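Blr6230 protein (Bradyrhizobium diazoefficiens USDA 110, PDB 5NGG) is a subclass B3 metallo-beta-lactamase, BJP-1, a zinc enzyme that probably hydrolyses beta-lactam antibiotics. Local coordinates at residues 72-77 against 146-151; 101-106 against 135-140; 206-211 against 217-222. All blocks are in the same frame, centred on the assembly; numbering follows the deposited sequence.

Contact 1 (72-77 against 146-151)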
ATOM      1  N   ALA A  72      -3.452   2.134   8.706  1.00  6.78           N
ATOM      2  CA  ALA A  72      -4.475   1.099   8.586  1.00  6.97           C
ATOM      3  C   ALA A  72      -5.850   1.750   8.703  1.00  6.76           C
ATOM      4  O   ALA A  72      -5.989   2.945   8.424  1.00  8.30           O
ATOM      5  CB  ALA A  72      -4.219  -0.024   9.597  1.00  7.72           C
ATOM      6  N   MET A  73      -6.868   1.005   9.125  1.00  7.55           N
ATOM      7  CA  MET A  73      -8.194   1.578   9.268  1.00  7.71           C
ATOM      8  C   MET A  73      -8.173   2.715  10.279  1.00  8.61           C
ATOM      9  O   MET A  73      -7.328   2.713  11.179  1.00  9.39           O
ATOM     10  CB  MET A  73      -9.210   0.527   9.707  1.00  9.45           C
ATOM     11  CG  MET A  73      -9.532  -0.530   8.661  1.00 10.37           C
ATOM     12  SD  MET A  73     -10.511   0.098   7.282  1.00 11.89           S
ATOM     13  CE  MET A  73     -12.127   0.208   8.042  1.00 13.45           C
ATOM     14  N   PRO A  74      -9.120   3.658  10.192  1.00 10.37           N
ATOM     15  CA  PRO A  74      -9.152   4.757  11.146  1.00 12.15           C
ATOM     16  C   PRO A  74      -9.145   4.308  12.618  1.00 14.02           C
ATOM     17  O   PRO A  74      -8.531   4.965  13.459  1.00 18.87           O
ATOM     18  CB  PRO A  74     -10.422   5.537  10.756  1.00 13.92           C
ATOM     19  CG  PRO A  74     -10.534   5.288   9.295  1.00 13.72           C
ATOM     20  CD  PRO A  74     -10.074   3.879   9.084  1.00 11.64           C
ATOM     21  N   GLN A  75      -9.813   3.194  12.919  1.00 12.40           N
ATOM     22  CA  GLN A  75      -9.923   2.692  14.295  0.50 13.21           C
ATOM     23  C   GLN A  75      -8.647   2.012  14.807  1.00 13.37           C
ATOM     24  O   GLN A  75      -8.537   1.713  15.995  1.00 16.52           O
ATOM     25  CB  GLN A  75     -11.124   1.736  14.425  0.50 13.62           C
ATOM     26  CG  GLN A  75     -11.155   0.568  13.445  0.50 13.76           C
ATOM     27  CD  GLN A  75     -11.994   0.835  12.209  0.50 14.10           C
ATOM     28  OE1 GLN A  75     -11.833   1.852  11.533  0.50 13.59           O
ATOM     29  NE2 GLN A  75     -12.887  -0.092  11.896  0.50 14.53           N
ATOM     30  N   SER A  76      -7.683   1.766  13.913  1.00 11.71           N
ATOM     31  CA  SER A  76      -6.503   0.968  14.249  1.00 11.40           C
ATOM     32  C   SER A  76      -5.219   1.755  14.505  1.00 10.65           C
ATOM     33  O   SER A  76      -4.152   1.170  14.674  1.00 11.21           O
ATOM     34  CB  SER A  76      -6.244  -0.064  13.148  1.00 12.24           C
ATOM     35  OG  SER A  76      -7.320  -0.966  13.071  1.00 13.45           O
ATOM     36  N   THR A  77      -5.308   3.072  14.529  1.00 10.28           N
ATOM     37  CA  THR A  77      -4.096   3.895  14.632  1.00 10.54           C
ATOM     38  C   THR A  77      -3.330   3.623  15.917  1.00 11.77           C
ATOM     39  O   THR A  77      -2.093   3.566  15.891  1.00 12.24           O
ATOM     40  CB  THR A  77      -4.438   5.378  14.466  1.00 11.88           C
ATOM     41  OG1 THR A  77      -5.138   5.529  13.232  1.00 12.03           O
ATOM     42  CG2 THR A  77      -3.203   6.262  14.407  1.00 13.94           C
ATOM     43  N   ALA A 146     -15.255   6.847   4.226  1.00  9.75           N
ATOM     44  CA  ALA A 146     -14.576   8.096   4.523  1.00  9.81           C
ATOM     45  C   ALA A 146     -13.442   7.895   5.519  1.00  9.18           C
ATOM     46  O   ALA A 146     -13.367   6.905   6.241  1.00 10.72           O
ATOM     47  CB  ALA A 146     -15.584   9.099   5.061  1.00 12.42           C
ATOM     48  N   PHE A 147     -12.542   8.868   5.542  1.00  8.52           N
ATOM     49  CA  PHE A 147     -11.429   8.873   6.506  1.00  7.91           C
ATOM     50  C   PHE A 147     -11.052  10.302   6.846  1.00  7.93           C
ATOM     51  O   PHE A 147     -11.433  11.212   6.119  1.00  8.29           O
ATOM     52  CB  PHE A 147     -10.229   8.084   5.965  1.00  8.33           C
ATOM     53  CG  PHE A 147      -9.689   8.592   4.665  1.00  7.51           C
ATOM     54  CD1 PHE A 147      -8.683   9.569   4.621  1.00  7.77           C
ATOM     55  CD2 PHE A 147     -10.157   8.073   3.461  1.00  7.74           C
ATOM     56  CE1 PHE A 147      -8.183  10.013   3.416  1.00  8.15           C
ATOM     57  CE2 PHE A 147      -9.648   8.499   2.251  1.00  8.92           C
ATOM     58  CZ  PHE A 147      -8.651   9.480   2.225  1.00  9.22           C
ATOM     59  N   PRO A 148     -10.274  10.512   7.909  1.00  8.08           N
ATOM     60  CA  PRO A 148      -9.935  11.910   8.264  1.00  8.05           C
ATOM     61  C   PRO A 148      -9.041  12.558   7.211  1.00  7.81           C
ATOM     62  O   PRO A 148      -7.987  12.042   6.880  1.00  8.22           O
ATOM     63  CB  PRO A 148      -9.235  11.769   9.620  1.00  8.86           C
ATOM     64  CG  PRO A 148      -9.745  10.479  10.180  1.00  9.59           C
ATOM     65  CD  PRO A 148      -9.867   9.580   8.976  1.00  9.11           C
ATOM     66  N   ALA A 149      -9.503  13.680   6.671  1.00  8.12           N
ATOM     67  CA  ALA A 149      -8.822  14.348   5.561  1.00  8.98           C
ATOM     68  C   ALA A 149      -7.442  14.825   5.997  1.00  8.51           C
ATOM     69  O   ALA A 149      -7.233  15.254   7.137  1.00  9.57           O
ATOM     70  CB  ALA A 149      -9.666  15.505   5.033  1.00 11.42           C
ATOM     71  N   VAL A 150      -6.502  14.765   5.062  1.00  9.33           N
ATOM     72  CA  VAL A 150      -5.115  15.105   5.354  1.00  9.75           C
ATOM     73  C   VAL A 150      -4.501  15.833   4.166  1.00 11.34           C
ATOM     74  O   VAL A 150      -4.742  15.448   3.000  1.00 11.92           O
ATOM     75  CB  VAL A 150      -4.334  13.797   5.723  1.00 10.82           C
ATOM     76  CG1 VAL A 150      -4.340  12.770   4.590  1.00 11.16           C
ATOM     77  CG2 VAL A 150      -2.944  14.092   6.238  1.00 11.56           C
ATOM     78  N   LYS A 151      -3.687  16.849   4.458  1.00 11.66           N
ATOM     79  CA  LYS A 151      -3.016  17.612   3.413  0.60 14.73           C
ATOM     80  C   LYS A 151      -1.772  16.891   2.904  1.00 11.94           C
ATOM     81  O   LYS A 151      -1.011  16.296   3.680  1.00 12.92           O
ATOM     82  CB  LYS A 151      -2.664  19.005   3.919  0.60 15.44           C
ATOM     83  CG  LYS A 151      -3.916  19.800   4.240  0.60 16.13           C
ATOM     84  CD  LYS A 151      -3.629  21.248   4.570  0.60 16.99           C
ATOM     85  CE  LYS A 151      -4.898  22.075   4.462  0.60 17.28           C
ATOM     86  NZ  LYS A 151      -5.243  22.407   3.050  0.60 17.44           N
TER
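This is a small, mainly apolar loop-to-loop contact, in which Pro-74 meets Phe-147 and Pro-148 near one flank of the zinc site. The 72-77 loop leads from strand 65-69 into helix 77-86, while 146-151 belongs to the long connection between helix 128-133 and strand 154-156. One corner of the Pro-74 ring does all the touching: its CG lies 4.4 Å from CB of Phe-147 and equally 4.4 Å from CD of Pro-148. The same carbon faces the backbone carbonyl of Ala-146, with CG of Pro-74 4.5 Å from that O. The two proline rings thus meet through CG of Pro-74 and CD of Pro-148, beside the root of the phenylalanine.

Phe-147 takes part through CB alone. Its CG lies between the backbone N and the carbonyl carbon (chi1 59°), which swings the ring away from Pro-74 and onto Leu-104 and Thr-107 of helix 104-107. Behind Pro-74, the turn is closed by a backbone bond from Ser-76 N to Met-73 O of 2.9 Å. Met-73 itself packs on Leu-104 and Asp-105, so both loops lean on the short helix that carries zinc ligands. The 146-151 side is held independently by backbone hydrogen bonds between Phe-147 and Gly-134 and between Val-150 and Leu-131.

Only 85 Å² is buried in all, and Pro-148 remains exposed. With no hydrogen bond or charge pair across it, the contact depends on shape and on the removal of apolar surface from water, and sets little directional constraint on the two loops.

Contact 2 (101-106 against 135-140). With ZN (zinc ion), chain D; ZN (zinc ion), chain C.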
ATOM      1  N   HIS A 101      -1.738   4.125  -1.788  1.00  7.80           N
ATOM      2  CA  HIS A 101      -2.971   4.605  -2.436  1.00  7.86           C
ATOM      3  C   HIS A 101      -3.986   5.043  -1.395  1.00  6.86           C
ATOM      4  O   HIS A 101      -3.983   4.596  -0.252  1.00  7.06           O
ATOM      5  CB  HIS A 101      -3.560   3.575  -3.402  1.00  7.99           C
ATOM      6  CG  HIS A 101      -4.260   2.443  -2.725  1.00  7.14           C
ATOM      7  ND1 HIS A 101      -3.664   1.229  -2.449  1.00  9.43           N
ATOM      8  CD2 HIS A 101      -5.549   2.316  -2.340  1.00  7.33           C
ATOM      9  CE1 HIS A 101      -4.545   0.426  -1.876  1.00  8.34           C
ATOM     10  NE2 HIS A 101      -5.694   1.068  -1.773  1.00  7.52           N
ATOM     11  N   ALA A 102      -4.878   5.923  -1.827  1.00  7.12           N
ATOM     12  CA  ALA A 102      -5.698   6.714  -0.913  1.00  7.65           C
ATOM     13  C   ALA A 102      -7.079   6.101  -0.653  1.00  8.10           C
ATOM     14  O   ALA A 102      -8.091   6.690  -0.999  1.00 11.05           O
ATOM     15  CB  ALA A 102      -5.821   8.120  -1.461  1.00  8.82           C
ATOM     16  N   HIS A 103      -7.116   4.934  -0.020  1.00  6.74           N
ATOM     17  CA  HIS A 103      -8.329   4.324   0.524  1.00  6.40           C
ATOM     18  C   HIS A 103      -8.209   4.222   2.034  1.00  5.91           C
ATOM     19  O   HIS A 103      -7.097   4.113   2.562  1.00  6.24           O
ATOM     20  CB  HIS A 103      -8.563   2.919  -0.043  1.00  6.79           C
ATOM     21  CG  HIS A 103      -8.919   2.890  -1.483  1.00  7.26           C
ATOM     22  ND1 HIS A 103      -8.736   1.765  -2.243  1.00  7.26           N
ATOM     23  CD2 HIS A 103      -9.476   3.825  -2.294  1.00  8.33           C
ATOM     24  CE1 HIS A 103      -9.171   2.000  -3.466  1.00  7.72           C
ATOM     25  NE2 HIS A 103      -9.623   3.243  -3.526  1.00  8.21           N
ATOM     26  N   LEU A 104      -9.355   4.259   2.712  1.00  6.58           N
ATOM     27  CA  LEU A 104      -9.390   4.362   4.184  1.00  6.44           C
ATOM     28  C   LEU A 104      -8.637   3.270   4.929  1.00  6.10           C
ATOM     29  O   LEU A 104      -8.200   3.506   6.036  1.00  6.68           O
ATOM     30  CB  LEU A 104     -10.815   4.426   4.712  1.00  7.51           C
ATOM     31  CG  LEU A 104     -11.607   3.139   4.891  1.00  8.34           C
ATOM     32  CD1 LEU A 104     -12.834   3.386   5.772  1.00  9.84           C
ATOM     33  CD2 LEU A 104     -12.006   2.552   3.560  1.00  9.52           C
ATOM     34  N   ASP A 105      -8.505   2.075   4.337  1.00  6.12           N
ATOM     35  CA  ASP A 105      -7.776   1.000   4.984  1.00  5.94           C
ATOM     36  C   ASP A 105      -6.266   1.205   4.982  1.00  6.30           C
ATOM     37  O   ASP A 105      -5.548   0.455   5.660  1.00  7.10           O
ATOM     38  CB  ASP A 105      -8.177  -0.379   4.427  1.00  6.42           C
ATOM     39  CG  ASP A 105      -8.060  -0.539   2.917  1.00  6.55           C
ATOM     40  OD1 ASP A 105      -8.397   0.412   2.160  1.00  7.57           O
ATOM     41  OD2 ASP A 105      -7.647  -1.673   2.530  1.00  7.48           O
ATOM     42  N   HIS A 106      -5.790   2.227   4.263  1.00  5.76           N
ATOM     43  CA  HIS A 106      -4.370   2.589   4.241  1.00  5.80           C
ATOM     44  C   HIS A 106      -4.096   4.012   4.727  1.00  5.98           C
ATOM     45  O   HIS A 106      -2.952   4.343   5.026  1.00  8.15           O
ATOM     46  CB  HIS A 106      -3.796   2.391   2.843  1.00  5.93           C
ATOM     47  CG  HIS A 106      -4.132   1.038   2.286  1.00  5.82           C
ATOM     48  ND1 HIS A 106      -3.613  -0.123   2.817  1.00  5.96           N
ATOM     49  CD2 HIS A 106      -5.051   0.653   1.379  1.00  6.40           C
ATOM     50  CE1 HIS A 106      -4.184  -1.160   2.234  1.00  6.25           C
ATOM     51  NE2 HIS A 106      -5.058  -0.717   1.339  1.00  6.87           N
ATOM     52  N   TYR A 135     -12.510  10.924   1.055  1.00 10.09           N
ATOM     53  CA  TYR A 135     -13.648  10.228   0.438  1.00 10.51           C
ATOM     54  C   TYR A 135     -13.176   9.184  -0.574  1.00  9.27           C
ATOM     55  O   TYR A 135     -12.037   9.231  -1.048  1.00 10.08           O
ATOM     56  CB  TYR A 135     -14.627  11.237  -0.245  1.00 13.11           C
ATOM     57  CG  TYR A 135     -13.982  11.970  -1.427  1.00 15.11           C
ATOM     58  CD1 TYR A 135     -13.897  11.381  -2.685  1.00 18.39           C
ATOM     59  CD2 TYR A 135     -13.433  13.232  -1.275  1.00 16.50           C
ATOM     60  CE1 TYR A 135     -13.303  12.041  -3.755  1.00 20.27           C
ATOM     61  CE2 TYR A 135     -12.842  13.903  -2.334  1.00 20.75           C
ATOM     62  CZ  TYR A 135     -12.764  13.305  -3.572  1.00 21.12           C
ATOM     63  OH  TYR A 135     -12.167  13.974  -4.627  1.00 26.64           O
ATOM     64  N   TYR A 136     -14.079   8.264  -0.912  1.00  9.69           N
ATOM     65  CA  TYR A 136     -13.844   7.213  -1.907  1.00  9.74           C
ATOM     66  C   TYR A 136     -14.249   7.732  -3.288  1.00 10.05           C
ATOM     67  O   TYR A 136     -15.385   8.186  -3.454  1.00 11.22           O
ATOM     68  CB  TYR A 136     -14.638   5.942  -1.540  1.00  9.79           C
ATOM     69  CG  TYR A 136     -14.129   4.733  -2.287  1.00  9.56           C
ATOM     70  CD1 TYR A 136     -14.497   4.474  -3.621  1.00  9.71           C
ATOM     71  CD2 TYR A 136     -13.210   3.872  -1.705  1.00 10.00           C
ATOM     72  CE1 TYR A 136     -13.972   3.405  -4.319  1.00  9.45           C
ATOM     73  CE2 TYR A 136     -12.689   2.791  -2.406  1.00  9.57           C
ATOM     74  CZ  TYR A 136     -13.061   2.561  -3.713  1.00  9.10           C
ATOM     75  OH  TYR A 136     -12.513   1.492  -4.371  1.00 10.13           O
ATOM     76  N   PRO A 137     -13.351   7.637  -4.291  1.00 10.49           N
ATOM     77  CA  PRO A 137     -13.661   8.165  -5.631  1.00 11.70           C
ATOM     78  C   PRO A 137     -14.862   7.477  -6.248  1.00 12.20           C
ATOM     79  O   PRO A 137     -14.971   6.248  -6.180  1.00 11.48           O
ATOM     80  CB  PRO A 137     -12.389   7.858  -6.422  1.00 12.54           C
ATOM     81  CG  PRO A 137     -11.792   6.668  -5.736  1.00 11.75           C
ATOM     82  CD  PRO A 137     -12.078   6.878  -4.273  1.00 10.47           C
ATOM     83  N   GLY A 138     -15.763   8.256  -6.853  1.00 12.77           N
ATOM     84  CA  GLY A 138     -16.989   7.718  -7.440  1.00 13.79           C
ATOM     85  C   GLY A 138     -18.029   7.226  -6.444  1.00 14.18           C
ATOM     86  O   GLY A 138     -19.065   6.694  -6.857  1.00 16.39           O
ATOM     87  N   ASP A 139     -17.776   7.395  -5.140  1.00 13.26           N
ATOM     88  CA  ASP A 139     -18.744   7.025  -4.097  1.00 13.60           C
ATOM     89  C   ASP A 139     -18.536   7.982  -2.923  1.00 13.09           C
ATOM     90  O   ASP A 139     -18.403   7.584  -1.762  1.00 12.96           O
ATOM     91  CB  ASP A 139     -18.552   5.559  -3.688  1.00 14.47           C
ATOM     92  CG  ASP A 139     -19.707   4.998  -2.867  1.00 15.51           C
ATOM     93  OD1 ASP A 139     -20.773   5.643  -2.808  1.00 17.30           O
ATOM     94  OD2 ASP A 139     -19.530   3.887  -2.305  1.00 16.22           O
ATOM     95  N   GLU A 140     -18.548   9.267  -3.260  1.00 14.10           N
ATOM     96  CA  GLU A 140     -18.030  10.307  -2.381  1.00 15.84           C
ATOM     97  C   GLU A 140     -18.924  10.619  -1.186  1.00 16.07           C
ATOM     98  O   GLU A 140     -18.469  11.255  -0.230  1.00 19.61           O
ATOM     99  CB  GLU A 140     -17.785  11.594  -3.184  1.00 19.18           C
ATOM    100  CG  GLU A 140     -16.785  11.440  -4.334  1.00 22.79           C
ATOM    101  CD  GLU A 140     -17.383  11.021  -5.672  1.00 26.81           C
ATOM    102  OE1 GLU A 140     -18.576  10.638  -5.733  1.00 26.01           O
ATOM    103  OE2 GLU A 140     -16.625  11.044  -6.675  1.00 29.02           O
TER
HETATM  104 ZN    ZN D 302      -7.535   0.132  -1.827  1.00  7.71          ZN
HETATM  105 ZN    ZN C 301      -6.587  -1.936   0.707  1.00  7.31          ZN
HETATM  106  O   HOH W   1     -10.726   6.833  -0.871  1.00  9.66           O
HETATM  107  O   HOH W   2      -7.981  -0.790  -0.283  1.00  7.07           O
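A zinc-bound imidazole, that of His-103, is stacked against a tyrosine. Tyr-136 brings CE2 over one face of it, displaced toward the rim, in an offset stack with planes 18° apart and centroids 4.5 Å apart. This CE2 corner is 3.3 Å from NE2 of His-103, the nitrogen that does not hold the metal. Tyr-136 reaches there with CG anti to the backbone N (chi1 -164°), and its hydroxyl is hydrogen-bonded to Asn-208 OD1. Pro-137 CD sits over a face of the tyrosine ring and also near the edge of the imidazole. A water joins the backbones, donating to Ala-102 O and Tyr-135 O.

His-103 grips one zinc ion through ND1 at 2.1 Å, whereas His-101 uses NE2; His-177 completes the protein ligands. Asp-105 OD2 and His-106 NE2 hold the second ion together with His-242. A water bridges the metals and donates to Asp-105 OD1 at 2.8 Å, so one carboxylate both binds zinc and orients the bridging ligand. The sequence His-Ala-His-Leu-Asp-His at 101-106 is the HxHxDH motif of the metallo-beta-lactamase fold, and the bridged pair of ions is the dinuclear active site of subclass B3.

Contact 3 (206-211 against 217-222)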
ATOM      1  N   ALA A 206     -11.465  -4.977  -6.430  1.00  9.31           N
ATOM      2  CA  ALA A 206     -12.055  -4.657  -5.124  1.00  9.14           C
ATOM      3  C   ALA A 206     -13.401  -3.942  -5.346  1.00  8.76           C
ATOM      4  O   ALA A 206     -14.256  -4.512  -6.034  1.00 10.20           O
ATOM      5  CB  ALA A 206     -11.044  -3.886  -4.278  1.00  9.49           C
ATOM      6  N   LEU A 207     -13.609  -2.746  -4.795  1.00  8.64           N
ATOM      7  CA  LEU A 207     -14.890  -2.039  -4.871  1.00  9.11           C
ATOM      8  C   LEU A 207     -15.030  -1.184  -6.123  1.00  8.88           C
ATOM      9  O   LEU A 207     -16.056  -0.545  -6.299  1.00  9.59           O
ATOM     10  CB  LEU A 207     -15.108  -1.163  -3.631  1.00 11.12           C
ATOM     11  CG  LEU A 207     -15.157  -1.899  -2.305  1.00 12.90           C
ATOM     12  CD1 LEU A 207     -15.354  -0.863  -1.214  1.00 15.92           C
ATOM     13  CD2 LEU A 207     -16.259  -2.964  -2.279  1.00 15.20           C
ATOM     14  N   ASN A 208     -14.014  -1.123  -6.976  1.00  8.48           N
ATOM     15  CA  ASN A 208     -14.090  -0.214  -8.119  1.00  9.15           C
ATOM     16  C   ASN A 208     -15.067  -0.661  -9.208  1.00  9.36           C
ATOM     17  O   ASN A 208     -15.233  -1.849  -9.478  1.00 10.03           O
ATOM     18  CB  ASN A 208     -12.712  -0.037  -8.739  1.00  8.85           C
ATOM     19  CG  ASN A 208     -11.779   0.741  -7.843  1.00  8.50           C
ATOM     20  OD1 ASN A 208     -12.205   1.622  -7.060  1.00  9.31           O
ATOM     21  ND2 ASN A 208     -10.498   0.474  -7.962  1.00  9.14           N
ATOM     22  N   ARG A 209     -15.705   0.331  -9.815  1.00  9.10           N
ATOM     23  CA  ARG A 209     -16.564   0.123 -10.981  1.00  9.81           C
ATOM     24  C   ARG A 209     -15.709   0.390 -12.227  1.00 10.12           C
ATOM     25  O   ARG A 209     -15.091   1.445 -12.356  1.00 11.10           O
ATOM     26  CB  ARG A 209     -17.737   1.098 -10.932  1.00 10.61           C
ATOM     27  CG  ARG A 209     -18.635   0.903  -9.721  1.00 12.59           C
ATOM     28  CD  ARG A 209     -19.959   1.662  -9.842  1.00 13.67           C
ATOM     29  NE  ARG A 209     -19.707   3.079 -10.100  1.00 14.14           N
ATOM     30  CZ  ARG A 209     -19.452   4.011  -9.173  1.00 15.05           C
ATOM     31  NH1 ARG A 209     -19.559   3.748  -7.876  1.00 17.39           N
ATOM     32  NH2 ARG A 209     -19.142   5.250  -9.557  1.00 19.09           N
ATOM     33  N   LEU A 210     -15.699  -0.581 -13.128  1.00 10.16           N
ATOM     34  CA  LEU A 210     -14.889  -0.536 -14.346  1.00 10.96           C
ATOM     35  C   LEU A 210     -15.620  -0.025 -15.576  1.00 12.40           C
ATOM     36  O   LEU A 210     -14.973   0.495 -16.496  1.00 15.11           O
ATOM     37  CB  LEU A 210     -14.324  -1.940 -14.623  1.00 11.12           C
ATOM     38  CG  LEU A 210     -13.492  -2.556 -13.483  1.00 11.03           C
ATOM     39  CD1 LEU A 210     -13.109  -3.971 -13.857  1.00 11.87           C
ATOM     40  CD2 LEU A 210     -12.262  -1.723 -13.169  1.00 12.03           C
ATOM     41  N   VAL A 211     -16.938  -0.213 -15.587  1.00 13.47           N
ATOM     42  CA  VAL A 211     -17.795   0.099 -16.718  1.00 14.82           C
ATOM     43  C   VAL A 211     -19.096   0.683 -16.183  1.00 14.33           C
ATOM     44  O   VAL A 211     -19.386   0.551 -14.983  1.00 16.30           O
ATOM     45  CB  VAL A 211     -18.089  -1.158 -17.567  1.00 17.40           C
ATOM     46  CG1 VAL A 211     -16.839  -1.596 -18.329  1.00 19.18           C
ATOM     47  CG2 VAL A 211     -18.628  -2.303 -16.717  1.00 19.24           C
ATOM     48  N   ALA A 217     -12.362   8.245 -14.691  1.00 15.61           N
ATOM     49  CA  ALA A 217     -12.165   8.165 -16.133  1.00 17.81           C
ATOM     50  C   ALA A 217     -10.809   7.573 -16.478  1.00 17.79           C
ATOM     51  O   ALA A 217      -9.780   8.059 -16.014  1.00 20.15           O
ATOM     52  CB  ALA A 217     -12.310   9.543 -16.770  1.00 22.17           C
ATOM     53  N   GLY A 218     -10.819   6.555 -17.335  1.00 17.07           N
ATOM     54  CA  GLY A 218      -9.602   5.886 -17.796  1.00 15.87           C
ATOM     55  C   GLY A 218      -9.134   4.742 -16.911  1.00 13.93           C
ATOM     56  O   GLY A 218      -8.034   4.210 -17.129  1.00 14.41           O
ATOM     57  N   ILE A 219      -9.982   4.321 -15.963  1.00 13.28           N
ATOM     58  CA  ILE A 219      -9.593   3.291 -15.006  1.00 11.97           C
ATOM     59  C   ILE A 219      -9.167   1.975 -15.666  1.00 11.77           C
ATOM     60  O   ILE A 219      -8.182   1.367 -15.246  1.00 12.36           O
ATOM     61  CB  ILE A 219     -10.688   3.092 -13.937  1.00 10.94           C
ATOM     62  CG1 ILE A 219     -10.215   2.152 -12.833  1.00 10.57           C
ATOM     63  CG2 ILE A 219     -12.002   2.591 -14.524  1.00 11.51           C
ATOM     64  CD1 ILE A 219     -11.132   2.155 -11.624  1.00 10.15           C
ATOM     65  N   VAL A 220      -9.906   1.513 -16.681  1.00 12.08           N
ATOM     66  CA  VAL A 220      -9.550   0.252 -17.309  1.00 12.83           C
ATOM     67  C   VAL A 220      -8.130   0.313 -17.924  1.00 12.65           C
ATOM     68  O   VAL A 220      -7.320  -0.585 -17.758  1.00 14.64           O
ATOM     69  CB  VAL A 220     -10.635  -0.190 -18.320  1.00 13.48           C
ATOM     70  CG1 VAL A 220     -10.146  -1.358 -19.179  1.00 14.29           C
ATOM     71  CG2 VAL A 220     -11.937  -0.548 -17.603  1.00 13.10           C
ATOM     72  N   ASP A 221      -7.872   1.363 -18.704  1.00 13.64           N
ATOM     73  CA  ASP A 221      -6.566   1.563 -19.314  1.00 13.81           C
ATOM     74  C   ASP A 221      -5.458   1.608 -18.272  1.00 13.56           C
ATOM     75  O   ASP A 221      -4.388   1.017 -18.488  1.00 14.66           O
ATOM     76  CB  ASP A 221      -6.561   2.830 -20.183  1.00 16.69           C
ATOM     77  CG  ASP A 221      -7.319   2.669 -21.485  1.00 19.66           C
ATOM     78  OD1 ASP A 221      -7.173   1.626 -22.141  1.00 25.78           O
ATOM     79  OD2 ASP A 221      -8.033   3.610 -21.854  1.00 23.38           O
ATOM     80  N   ASP A 222      -5.711   2.289 -17.148  1.00 12.54           N
ATOM     81  CA  ASP A 222      -4.731   2.360 -16.068  1.00 12.52           C
ATOM     82  C   ASP A 222      -4.365   0.953 -15.542  1.00 11.93           C
ATOM     83  O   ASP A 222      -3.179   0.615 -15.410  1.00 12.92           O
ATOM     84  CB  ASP A 222      -5.222   3.290 -14.958  1.00 12.66           C
ATOM     85  CG  ASP A 222      -5.100   4.770 -15.285  1.00 13.47           C
ATOM     86  OD1 ASP A 222      -4.442   5.182 -16.285  1.00 17.20           O
ATOM     87  OD2 ASP A 222      -5.620   5.559 -14.459  1.00 14.37           O
TER
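Asn-208 ND2 is gripped by two acceptors, Tyr-223 OH and the backbone O of His-177, while OD1 is taken by Tyr-136; the amide is therefore fixed in rotation close to the zinc site. Ile-219 crosses it at a slant, with its CD1 4.0 Å from CB of Asn-208 and 4.1 Å from its ND2. The isoleucine reaches this far because CG1 is anti to the backbone N (chi1 -173°) and the chain continues extended to CD1. Its other branch, CG2, rests 3.9 Å from the carbonyl O of Arg-209.

These residues join a loop that follows strand 193-199 to the first turn of helix 219-232, one of the helices flanking the sheets of the alpha-beta/beta-alpha sandwich. Gly-218 stands at the N-cap, and the turn is closed by Asp-222 N to Gly-218 O at 3.0 Å.

Val-220 offers one methyl to the loop: CG2 is 3.4 Å from the O of Leu-210 and 4.1 Å from its CB. CD2 of Leu-210 lies 4.3 Å from CD1 of Ile-219, and the leucine also packs on Phe-280. Gln-287 of helix 268-291 binds the loop backbone at two points, taking Leu-210 N with OE1 and giving NE2 to Asn-208 O.

How the contacts relate
From the N terminus, segment 72-77 opens contact 1 after strand 65-69, and its partner 146-151 closes it 69 residues later. Both segments of contact 2 fall within that span, so the closure between 101-106 and 135-140 is a smaller loop inside the larger one. Leu-104 connects the two: Pro-74 CD lies 3.6 Å from its O, and Phe-147 CD2 lies 3.9 Å from its CA. Contact 3 comes afterwards in series, a short closure of a loop on helix 219-232. It does not touch contact 1 but meets contact 2, where Arg-209 NH2 bonds to Gly-138 O. Contact 1 thus adjoins the zinc-binding segment 101-106, and contact 3 the loop 135-140 that packs against it.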